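Long-range contact in hypothetical protein PA2218 (Pseudomonas aeruginosa, PDB 2HDW), which is uncharacterised but has an alpha/beta hydrolase fold and is probably a hydrolase: residues V195-T200 / P306-L311. Numbering follows the deposited sequence.
Sequences VKAVVT and PRPILL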
loop_
_atom_site.group_PDB
_atom_site.type_symbol
_atom_site.label_atom_id
_atom_site.label_comp_id
_atom_site.label_asym_id
_atom_site.label_seq_id
_atom_site.Cartn_x
_atom_site.Cartn_y
_atom_site.Cartn_z
ATOM N N VAL A 195 -11.877 -11.878 0.950
ATOM C CA VAL A 195 -10.881 -11.518 1.960
ATOM C C VAL A 195 -11.491 -11.679 3.355
ATOM O O VAL A 195 -12.464 -11.003 3.708
ATOM C CB VAL A 195 -10.376 -10.070 1.749
ATOM C CG1 VAL A 195 -9.223 -9.775 2.692
ATOM C CG2 VAL A 195 -9.932 -9.882 0.299
ATOM N N LYS A 196 -10.905 -12.581 4.138
ATOM C CA LYS A 196 -11.402 -12.919 5.472
ATOM C C LYS A 196 -11.075 -11.991 6.637
ATOM O O LYS A 196 -11.822 -11.943 7.612
ATOM C CB LYS A 196 -10.943 -14.335 5.838
ATOM C CG LYS A 196 -11.428 -15.421 4.889
ATOM C CD LYS A 196 -12.946 -15.417 4.759
ATOM C CE LYS A 196 -13.460 -16.746 4.210
ATOM N NZ LYS A 196 -12.852 -17.083 2.904
ATOM N N ALA A 197 -9.962 -11.279 6.552
ATOM C CA ALA A 197 -9.558 -10.378 7.626
ATOM C C ALA A 197 -8.622 -9.338 7.040
ATOM O O ALA A 197 -8.028 -9.566 5.988
ATOM C CB ALA A 197 -8.855 -11.160 8.736
ATOM N N VAL A 198 -8.487 -8.205 7.726
ATOM C CA VAL A 198 -7.644 -7.123 7.242
ATOM C C VAL A 198 -6.935 -6.365 8.361
ATOM O O VAL A 198 -7.525 -6.061 9.400
ATOM C CB VAL A 198 -8.479 -6.096 6.417
ATOM C CG1 VAL A 198 -9.587 -5.499 7.290
ATOM C CG2 VAL A 198 -7.576 -4.993 5.878
ATOM N N VAL A 199 -5.660 -6.073 8.120
ATOM C CA VAL A 199 -4.814 -5.319 9.040
ATOM C C VAL A 199 -4.298 -4.107 8.281
ATOM O O VAL A 199 -3.981 -4.216 7.102
ATOM C CB VAL A 199 -3.568 -6.131 9.477
ATOM C CG1 VAL A 199 -2.519 -5.191 10.087
ATOM C CG2 VAL A 199 -3.960 -7.192 10.478
ATOM N N THR A 200 -4.234 -2.953 8.939
ATOM C CA THR A 200 -3.686 -1.761 8.304
ATOM C C THR A 200 -2.528 -1.324 9.191
ATOM O O THR A 200 -2.586 -1.479 10.412
ATOM C CB THR A 200 -4.706 -0.598 8.209
ATOM O OG1 THR A 200 -5.172 -0.248 9.519
ATOM C CG2 THR A 200 -5.883 -0.985 7.325
ATOM N N PRO A 306 -19.214 -8.922 9.395
ATOM C CA PRO A 306 -18.634 -9.532 10.600
ATOM C C PRO A 306 -17.137 -9.844 10.566
ATOM O O PRO A 306 -16.587 -10.300 11.570
ATOM C CB PRO A 306 -19.460 -10.814 10.782
ATOM C CG PRO A 306 -20.714 -10.548 10.021
ATOM C CD PRO A 306 -20.222 -9.816 8.809
ATOM N N ARG A 307 -16.481 -9.635 9.428
ATOM C CA ARG A 307 -15.038 -9.900 9.335
ATOM C C ARG A 307 -14.290 -8.881 10.201
ATOM O O ARG A 307 -14.701 -7.730 10.297
ATOM C CB ARG A 307 -14.573 -9.816 7.879
ATOM C CG ARG A 307 -15.116 -10.941 7.005
ATOM C CD ARG A 307 -14.947 -10.623 5.528
ATOM N NE ARG A 307 -15.744 -9.461 5.130
ATOM C CZ ARG A 307 -15.574 -8.792 3.992
ATOM N NH1 ARG A 307 -14.631 -9.165 3.136
ATOM N NH2 ARG A 307 -16.345 -7.749 3.708
ATOM N N PRO A 308 -13.168 -9.294 10.824
ATOM C CA PRO A 308 -12.339 -8.466 11.703
ATOM C C PRO A 308 -11.334 -7.503 11.074
ATOM O O PRO A 308 -10.737 -7.786 10.033
ATOM C CB PRO A 308 -11.641 -9.506 12.562
ATOM C CG PRO A 308 -11.315 -10.554 11.535
ATOM C CD PRO A 308 -12.614 -10.657 10.730
ATOM N N ILE A 309 -11.147 -6.370 11.751
ATOM C CA ILE A 309 -10.206 -5.336 11.328
ATOM C C ILE A 309 -9.263 -5.016 12.483
ATOM O O ILE A 309 -9.702 -4.861 13.622
ATOM C CB ILE A 309 -10.901 -4.006 10.981
ATOM C CG1 ILE A 309 -11.912 -4.193 9.852
ATOM C CG2 ILE A 309 -9.861 -2.984 10.564
ATOM C CD1 ILE A 309 -12.697 -2.930 9.568
ATOM N N LEU A 310 -7.974 -4.926 12.182
ATOM C CA LEU A 310 -6.973 -4.572 13.181
ATOM C C LEU A 310 -6.176 -3.412 12.595
ATOM O O LEU A 310 -5.403 -3.600 11.659
ATOM C CB LEU A 310 -6.035 -5.752 13.470
ATOM C CG LEU A 310 -4.787 -5.407 14.302
ATOM C CD1 LEU A 310 -5.209 -4.833 15.657
ATOM C CD2 LEU A 310 -3.920 -6.644 14.497
ATOM N N LEU A 311 -6.384 -2.211 13.114
ATOM C CA LEU A 311 -5.645 -1.057 12.624
ATOM C C LEU A 311 -4.492 -0.822 13.594
ATOM O O LEU A 311 -4.706 -0.683 14.798
ATOM C CB LEU A 311 -6.554 0.173 12.550
ATOM C CG LEU A 311 -7.807 -0.014 11.683
ATOM C CD1 LEU A 311 -8.953 -0.469 12.574
ATOM C CD2 LEU A 311 -8.184 1.300 10.994
#
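Val198 bonds through both its N and its O to the segment 306-311: Val198 N donates to Pro308 O at 3.2 Å, and Val198 O accepts from Leu310 N at 3.0 Å. Leu310 O then takes Thr200 N, again at 3.0 Å, and also receives a CA-H contact from Val199. The two strands run parallel, 7° apart, as neighbours in the central sheet of the alpha/beta hydrolase fold, with strand 173-178 hydrogen-bonded to the other edge of 197-201; the chain between them includes several helices. Side chains pair in register on alternating faces. On one, Val198 CG1 lies 3.7 Å from Ile309 CG1, and Thr200 OG1, placed between its backbone N and carbonyl carbon (chi1 58°), lies alongside Leu311 CB at 3.4 Å; helix 180-191 covers Val198 and Thr200 here. On the other, Val199 CG2 meets Leu310 CB, and Ala197 CB touches the ring of Pro308 at CG, with helix 356-366 packed over Ala197, Val199 and Pro308. At the N-terminal end of the contact, Arg307 bends at chi3 (-65°) and sends NH1 to Val195 O, 2.9 Å away and near the guanidinium plane; NE and NH2 bind the carbonyls of Ile304 and Glu303.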